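Local coordinates for protein PT26-6P (Thermococcus sp., PDB 2WB7) that is of unknown function but is encoded by a mobile extrachromosomal element of Euryarchaea and combines immunoglobulin-like domains with a helical domain, at residues I10-K15 / G236-K241; N2-D7 / Q394-L399; I452-A457 / D489-A494. One frame throughout, in Å; residues are numbered along the deposited sequence.

Contact 1: residues I10-K15 / G236-K241; sequences IDDVKK and GSLPIK
At the junction where the N-terminal loop and the connection leading into strand 253-261 meet beside the helical domain, Leu238 packs against Ile10, Asp12 and Val13, an example of one branched side chain joining loops that are far apart in sequence. The N-terminal loop, which takes a 3-10 turn at 13-15 on its way to helix 21-34, here faces the connection between strands 221-222 and 253-261, close to helices 471-499 and 503-523. A single methyl group does the work on one side. Leu238 CD2 approaches Val13 CG2 at 3.8 Å and the methylene carbon CB of Asp12 at 3.7 Å, while Ile10 CG2 lies 4.1 Å from the same Leu238 CD2. With CG of Leu238 turned beside its own backbone N (chi1 -80°), the leucine extends toward the turn although its CB leaves the backbone in another direction. The side chains of Val13 and Leu238 cross at about a right angle, whereas Ile10 comes in more slantwise. Tyr516 of helix 503-523 packs on Ile10, Leu238 and Pro239, and so contributes to burying them.

Asp12 divides its duties: its CB faces the leucine, but its carboxylate serves helix 503-523, where OD1 forms a salt bridge with Lys512 and a hydrogen bond with the Tyr516 hydroxyl, partners that would probably stabilise a buried negative charge. In the opposing loop, Ser237 OG, which also hydrogen-bonds with His276 N, donates to the carbonyl oxygen O of Leu238 over 2.9 Å, meeting a lone pair in the carbonyl plane at a C=O...donor angle of 130°.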
# COMPACT_ATOMS: atom_id res chain seq x y z
N ILE A 10 -21.79 10.88 -12.01
CA ILE A 10 -21.13 10.00 -11.06
C ILE A 10 -19.63 10.25 -11.08
O ILE A 10 -18.98 10.15 -12.13
CB ILE A 10 -21.42 8.51 -11.34
CG1 ILE A 10 -22.93 8.25 -11.24
CG2 ILE A 10 -20.63 7.63 -10.39
CD1 ILE A 10 -23.34 6.83 -11.51
N ASP A 11 -19.08 10.58 -9.93
CA ASP A 11 -17.68 10.95 -9.86
C ASP A 11 -16.76 9.86 -10.36
O ASP A 11 -15.72 10.13 -10.94
CB ASP A 11 -17.33 11.35 -8.44
CG ASP A 11 -16.59 12.64 -8.42
OD1 ASP A 11 -15.36 12.59 -8.62
OD2 ASP A 11 -17.24 13.71 -8.28
N ASP A 12 -17.14 8.61 -10.14
CA ASP A 12 -16.36 7.49 -10.62
C ASP A 12 -16.32 7.51 -12.14
O ASP A 12 -15.31 7.21 -12.73
CB ASP A 12 -16.96 6.18 -10.13
CG ASP A 12 -17.00 6.09 -8.62
OD1 ASP A 12 -18.04 5.66 -8.07
OD2 ASP A 12 -15.98 6.44 -7.98
N VAL A 13 -17.43 7.90 -12.76
CA VAL A 13 -17.51 7.91 -14.21
C VAL A 13 -16.59 8.98 -14.77
O VAL A 13 -15.99 8.80 -15.83
CB VAL A 13 -18.97 8.11 -14.72
CG1 VAL A 13 -19.01 8.26 -16.23
CG2 VAL A 13 -19.85 6.95 -14.28
N LYS A 14 -16.47 10.10 -14.06
CA LYS A 14 -15.63 11.19 -14.53
C LYS A 14 -14.16 10.86 -14.40
O LYS A 14 -13.32 11.66 -14.76
CB LYS A 14 -15.91 12.48 -13.77
CG LYS A 14 -17.31 13.02 -13.92
CD LYS A 14 -17.41 14.34 -13.19
CE LYS A 14 -18.62 14.40 -12.27
NZ LYS A 14 -18.25 14.90 -10.90
N LYS A 15 -13.84 9.69 -13.88
CA LYS A 15 -12.43 9.36 -13.71
C LYS A 15 -11.97 8.30 -14.70
O LYS A 15 -10.79 7.99 -14.79
CB LYS A 15 -12.15 8.91 -12.27
CG LYS A 15 -12.37 10.03 -11.27
CD LYS A 15 -12.17 9.55 -9.84
CE LYS A 15 -12.98 10.40 -8.85
NZ LYS A 15 -12.99 9.82 -7.48
N GLY A 236 -14.55 -0.16 -5.01
CA GLY A 236 -15.69 -0.93 -5.45
C GLY A 236 -15.92 -0.96 -6.95
O GLY A 236 -14.99 -1.06 -7.73
N SER A 237 -17.18 -0.89 -7.35
CA SER A 237 -17.53 -1.10 -8.73
C SER A 237 -18.64 -0.15 -9.11
O SER A 237 -19.49 0.17 -8.28
CB SER A 237 -18.04 -2.52 -8.91
OG SER A 237 -18.54 -2.74 -10.21
N LEU A 238 -18.63 0.33 -10.34
CA LEU A 238 -19.78 1.05 -10.83
C LEU A 238 -21.00 0.12 -10.75
O LEU A 238 -20.87 -1.10 -10.76
CB LEU A 238 -19.54 1.50 -12.27
CG LEU A 238 -18.68 2.75 -12.44
CD1 LEU A 238 -18.28 2.92 -13.90
CD2 LEU A 238 -19.38 4.01 -11.89
N PRO A 239 -22.20 0.69 -10.67
CA PRO A 239 -23.41 -0.12 -10.70
C PRO A 239 -23.48 -1.03 -11.93
O PRO A 239 -22.94 -0.70 -12.97
CB PRO A 239 -24.52 0.93 -10.74
CG PRO A 239 -23.94 2.09 -9.97
CD PRO A 239 -22.49 2.10 -10.38
N ILE A 240 -24.17 -2.16 -11.82
CA ILE A 240 -24.18 -3.16 -12.89
C ILE A 240 -24.70 -2.65 -14.23
O ILE A 240 -24.43 -3.26 -15.27
CB ILE A 240 -24.96 -4.45 -12.50
CG1 ILE A 240 -26.43 -4.13 -12.28
CG2 ILE A 240 -24.32 -5.10 -11.29
CD1 ILE A 240 -27.28 -5.31 -11.91
N LYS A 241 -25.46 -1.56 -14.24
CA LYS A 241 -25.97 -1.07 -15.52
C LYS A 241 -24.83 -0.77 -16.49
O LYS A 241 -25.03 -0.79 -17.70
CB LYS A 241 -26.88 0.15 -15.37
CG LYS A 241 -26.17 1.43 -15.02
CD LYS A 241 -26.67 2.57 -15.87
CE LYS A 241 -25.50 3.36 -16.42
NZ LYS A 241 -25.86 4.03 -17.69

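Contact 2: residues N2-D7 / Q394-L399; sequences NATIND and QDVKNL
Ile5 and Val396 lie side by side, their side chains running antiparallel alongside one another, with Ile5 CG1 4.0 Å from Val396 CG1. The isoleucine reaches further with its terminal methyl: CD1 rests on the aliphatic root of Lys397, 3.7 Å from both Lys397 CB and Lys397 CG, and the two side chains cross at a slant. The lysine lends only these first carbons to the contact, for its bent chain runs away from the loop. Because CG1 of Ile5 stands anti to the carbonyl carbon (chi1 -61°), the longer branch is directed at the helix. Thr4 completes the contact, its OG1 lying against Val396 CG1 at 3.9 Å. The loop's own shape is stabilised locally, since Asn6 N donates to Asn2 OD1 over 2.7 Å in a fairly straight bond of 161°.

The principle is that of an N-terminal segment laid onto a helical scaffold. Besides helix 393-404, which also offers Ile400 to Thr4 and Ile5, the loop meets helix 471-499 through Leu475, Asn479 and Lys482, while Leu399 packs on helix 408-438.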
# COMPACT_ATOMS: atom_id res chain seq x y z
N ASN A 2 -25.43 13.73 -20.42
CA ASN A 2 -26.37 13.88 -19.30
C ASN A 2 -26.04 13.14 -17.99
O ASN A 2 -25.15 12.31 -17.92
CB ASN A 2 -27.75 13.44 -19.76
CG ASN A 2 -27.80 11.96 -20.04
OD1 ASN A 2 -27.92 11.14 -19.12
ND2 ASN A 2 -27.66 11.59 -21.31
N ALA A 3 -26.81 13.46 -16.95
CA ALA A 3 -26.69 12.79 -15.68
C ALA A 3 -27.70 11.65 -15.61
O ALA A 3 -27.45 10.60 -15.04
CB ALA A 3 -26.96 13.77 -14.55
N THR A 4 -28.84 11.88 -16.21
CA THR A 4 -29.98 11.05 -15.93
C THR A 4 -29.95 9.72 -16.69
O THR A 4 -30.24 8.66 -16.13
CB THR A 4 -31.26 11.85 -16.16
OG1 THR A 4 -32.39 11.05 -15.83
CG2 THR A 4 -31.34 12.35 -17.61
N ILE A 5 -29.58 9.75 -17.97
CA ILE A 5 -29.48 8.50 -18.73
C ILE A 5 -28.10 7.84 -18.66
O ILE A 5 -28.01 6.62 -18.53
CB ILE A 5 -29.85 8.74 -20.20
CG1 ILE A 5 -31.30 9.22 -20.28
CG2 ILE A 5 -29.64 7.47 -21.04
CD1 ILE A 5 -31.77 9.41 -21.68
N ASN A 6 -27.05 8.66 -18.73
CA ASN A 6 -25.66 8.19 -18.76
C ASN A 6 -24.96 8.16 -17.42
O ASN A 6 -23.94 7.49 -17.26
CB ASN A 6 -24.85 9.08 -19.69
CG ASN A 6 -24.93 8.62 -21.12
OD1 ASN A 6 -26.02 8.37 -21.65
ND2 ASN A 6 -23.77 8.50 -21.76
N ASP A 7 -25.48 8.92 -16.47
CA ASP A 7 -24.85 9.03 -15.17
C ASP A 7 -23.45 9.64 -15.28
O ASP A 7 -22.53 9.23 -14.59
CB ASP A 7 -24.82 7.66 -14.51
CG ASP A 7 -26.16 6.96 -14.59
OD1 ASP A 7 -27.11 7.38 -13.90
OD2 ASP A 7 -26.27 5.98 -15.36
N GLN A 394 -32.79 2.68 -21.17
CA GLN A 394 -33.79 2.75 -22.23
C GLN A 394 -35.10 3.27 -21.69
O GLN A 394 -35.71 4.18 -22.24
CB GLN A 394 -34.02 1.39 -22.90
CG GLN A 394 -34.77 1.46 -24.24
CD GLN A 394 -34.22 2.56 -25.16
OE1 GLN A 394 -33.07 2.50 -25.60
NE2 GLN A 394 -35.04 3.56 -25.44
N ASP A 395 -35.53 2.68 -20.58
CA ASP A 395 -36.82 3.01 -19.96
C ASP A 395 -36.80 4.43 -19.42
O ASP A 395 -37.81 5.15 -19.51
CB ASP A 395 -37.13 2.05 -18.83
CG ASP A 395 -37.15 0.59 -19.28
OD1 ASP A 395 -36.63 0.28 -20.37
OD2 ASP A 395 -37.67 -0.26 -18.54
N VAL A 396 -35.67 4.84 -18.88
CA VAL A 396 -35.53 6.23 -18.46
C VAL A 396 -35.63 7.17 -19.65
O VAL A 396 -36.21 8.25 -19.55
CB VAL A 396 -34.22 6.49 -17.72
CG1 VAL A 396 -34.01 7.98 -17.56
CG2 VAL A 396 -34.25 5.81 -16.36
N LYS A 397 -35.07 6.75 -20.78
CA LYS A 397 -35.13 7.54 -21.98
C LYS A 397 -36.55 7.61 -22.51
O LYS A 397 -37.01 8.69 -22.87
CB LYS A 397 -34.18 7.01 -23.05
CG LYS A 397 -34.06 7.97 -24.23
CD LYS A 397 -33.66 7.26 -25.52
CE LYS A 397 -34.32 7.93 -26.73
NZ LYS A 397 -34.60 6.93 -27.81
N ASN A 398 -37.26 6.46 -22.56
CA ASN A 398 -38.67 6.47 -22.96
C ASN A 398 -39.46 7.45 -22.10
O ASN A 398 -40.24 8.26 -22.62
CB ASN A 398 -39.32 5.09 -22.80
CG ASN A 398 -38.56 3.98 -23.49
OD1 ASN A 398 -38.05 4.12 -24.61
ND2 ASN A 398 -38.51 2.83 -22.82
N LEU A 399 -39.26 7.35 -20.79
CA LEU A 399 -40.00 8.15 -19.83
C LEU A 399 -39.83 9.63 -20.15
O LEU A 399 -40.80 10.37 -20.24
CB LEU A 399 -39.51 7.82 -18.43
CG LEU A 399 -40.47 7.86 -17.24
CD1 LEU A 399 -41.85 7.34 -17.59
CD2 LEU A 399 -39.87 7.05 -16.09

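Contact 3: residues I452-A457 / D489-A494; sequences IDEYKA and DYYVNA
Two successive helices of the helical domain, 442-465 and 471-499, pack here as an antiparallel pair, with Tyr455 reaching Asp489 and Val492, and Glu454 meeting Tyr491. The short segment axes approach to 9.3 Å and their directions differ by 162°. The polar link is made by the end of the tyrosine: Tyr455 OH donates to Asp489 OD1 over 2.5 Å, meeting the oxygen on its anti side and somewhat out of the carboxylate plane. Ring and carboxylate are turned steeply against each other, 65° between planes, with OD1 at the edge of the ring. CG of Tyr455 stands beside its backbone N (chi1 -69°), a setting that carries the ring across to the neighbouring helix. Val492 CG2 lies 4.1 Å from Tyr455 CE1 and adds an apolar contact beside the hydroxyl.

Asp489 OD1 is also paired with Lys425 of helix 408-438, so this oxygen serves three helices. A phenylalanine in place of Tyr455 would probably keep much of the packing on Val492 but leave Asp489 OD1 without its hydroxyl donor and the two helices without this polar link.

Within 489-494, Glu454 offers its CG to the edge of the Tyr491 ring, 3.8 Å from CD1 of that tyrosine. Its bent chain takes the carboxylate to His484, also on helix 471-499, and to Ser517 of helix 503-523, which satisfy both buried oxygens. Consecutive helices running in opposite directions, joined by a short connection, form an alpha-helical hairpin, here within a helical bundle.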
# COMPACT_ATOMS: atom_id res chain seq x y z
N ILE A 452 -33.35 -1.12 2.30
CA ILE A 452 -34.79 -0.88 2.38
C ILE A 452 -35.08 0.61 2.34
O ILE A 452 -35.99 1.05 1.63
CB ILE A 452 -35.42 -1.54 3.61
CG1 ILE A 452 -35.25 -3.06 3.54
CG2 ILE A 452 -36.89 -1.17 3.71
CD1 ILE A 452 -35.81 -3.79 4.74
N ASP A 453 -34.31 1.41 3.06
CA ASP A 453 -34.50 2.86 3.02
C ASP A 453 -34.15 3.50 1.66
O ASP A 453 -34.74 4.53 1.27
CB ASP A 453 -33.69 3.56 4.13
CG ASP A 453 -34.01 3.02 5.52
OD1 ASP A 453 -35.15 2.54 5.77
OD2 ASP A 453 -33.12 3.11 6.39
N GLU A 454 -33.21 2.91 0.94
CA GLU A 454 -32.84 3.49 -0.35
C GLU A 454 -33.93 3.26 -1.39
O GLU A 454 -34.36 4.20 -2.08
CB GLU A 454 -31.50 2.96 -0.84
CG GLU A 454 -30.33 3.52 -0.06
CD GLU A 454 -30.30 5.05 -0.05
OE1 GLU A 454 -30.33 5.71 -1.12
OE2 GLU A 454 -30.23 5.63 1.05
N TYR A 455 -34.39 2.01 -1.48
CA TYR A 455 -35.44 1.63 -2.41
C TYR A 455 -36.67 2.46 -2.12
O TYR A 455 -37.29 2.98 -3.04
CB TYR A 455 -35.75 0.14 -2.30
CG TYR A 455 -34.64 -0.76 -2.82
CD1 TYR A 455 -34.32 -1.95 -2.18
CD2 TYR A 455 -33.92 -0.41 -3.96
CE1 TYR A 455 -33.33 -2.78 -2.66
CE2 TYR A 455 -32.92 -1.24 -4.45
CZ TYR A 455 -32.62 -2.43 -3.80
OH TYR A 455 -31.62 -3.24 -4.29
N LYS A 456 -37.02 2.58 -0.84
CA LYS A 456 -38.14 3.43 -0.39
C LYS A 456 -37.99 4.86 -0.90
O LYS A 456 -38.97 5.48 -1.32
CB LYS A 456 -38.25 3.47 1.14
CG LYS A 456 -38.99 2.30 1.83
CD LYS A 456 -39.66 2.88 3.09
CE LYS A 456 -39.50 2.01 4.34
NZ LYS A 456 -40.81 1.41 4.80
N ALA A 457 -36.78 5.40 -0.85
CA ALA A 457 -36.58 6.76 -1.34
C ALA A 457 -36.82 6.84 -2.85
O ALA A 457 -37.33 7.84 -3.37
CB ALA A 457 -35.19 7.25 -1.02
N ASP A 489 -29.03 -1.16 -4.22
CA ASP A 489 -28.35 -2.32 -4.81
C ASP A 489 -27.02 -2.62 -4.12
O ASP A 489 -26.68 -3.78 -3.87
CB ASP A 489 -28.17 -2.16 -6.32
CG ASP A 489 -29.49 -2.31 -7.08
OD1 ASP A 489 -30.45 -2.90 -6.52
OD2 ASP A 489 -29.57 -1.84 -8.24
N TYR A 490 -26.29 -1.56 -3.78
CA TYR A 490 -25.02 -1.73 -3.08
C TYR A 490 -25.28 -2.35 -1.72
O TYR A 490 -24.66 -3.35 -1.37
CB TYR A 490 -24.30 -0.38 -2.91
CG TYR A 490 -23.57 0.13 -4.13
CD1 TYR A 490 -22.68 -0.68 -4.82
CD2 TYR A 490 -23.77 1.43 -4.59
CE1 TYR A 490 -21.99 -0.21 -5.96
CE2 TYR A 490 -23.08 1.92 -5.71
CZ TYR A 490 -22.20 1.08 -6.39
OH TYR A 490 -21.54 1.57 -7.49
N TYR A 491 -26.20 -1.74 -0.97
CA TYR A 491 -26.53 -2.19 0.39
C TYR A 491 -26.86 -3.66 0.44
O TYR A 491 -26.47 -4.38 1.36
CB TYR A 491 -27.68 -1.38 0.99
CG TYR A 491 -27.22 -0.14 1.71
CD1 TYR A 491 -27.79 1.09 1.45
CD2 TYR A 491 -26.19 -0.20 2.65
CE1 TYR A 491 -27.37 2.21 2.09
CE2 TYR A 491 -25.75 0.93 3.30
CZ TYR A 491 -26.35 2.13 3.02
OH TYR A 491 -25.93 3.28 3.65
N VAL A 492 -27.55 -4.12 -0.60
CA VAL A 492 -27.96 -5.50 -0.68
C VAL A 492 -26.76 -6.39 -0.93
O VAL A 492 -26.61 -7.46 -0.30
CB VAL A 492 -28.98 -5.70 -1.80
CG1 VAL A 492 -28.92 -7.13 -2.30
CG2 VAL A 492 -30.40 -5.29 -1.31
N ASN A 493 -25.89 -5.97 -1.85
CA ASN A 493 -24.59 -6.62 -1.99
C ASN A 493 -23.86 -6.67 -0.65
O ASN A 493 -23.33 -7.71 -0.26
CB ASN A 493 -23.74 -5.92 -3.05
CG ASN A 493 -24.09 -6.35 -4.46
OD1 ASN A 493 -23.56 -7.34 -4.97
ND2 ASN A 493 -24.97 -5.61 -5.10
N ALA A 494 -23.85 -5.54 0.06
CA ALA A 494 -23.13 -5.45 1.32
C ALA A 494 -23.67 -6.45 2.37
O ALA A 494 -22.91 -7.25 2.96
CB ALA A 494 -23.15 -4.03 1.85

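In the fold
All three contacts cluster on one side of the chain's centre, at the helical-domain end of an elongated molecule. Contact 2 has the widest span in sequence and encloses contact 1; contact 3 follows both. Centres of contacts 1 and 2 are about 16 Å apart, those of 1 and 3 about 17 Å, and those of 2 and 3 about 20 Å. Direct links join contact 1 to each neighbour: Lys241 NZ forms a salt bridge with Asp7 OD2, and Tyr490 OH probably hydrogen-bonds to Ser237 O. Contacts 2 and 3 do not touch, yet helix 471-499 borders contacts 1 and 2 and supplies one side of contact 3. The N-terminal loop and the 236-241 connection are thereby fastened to the helical domain.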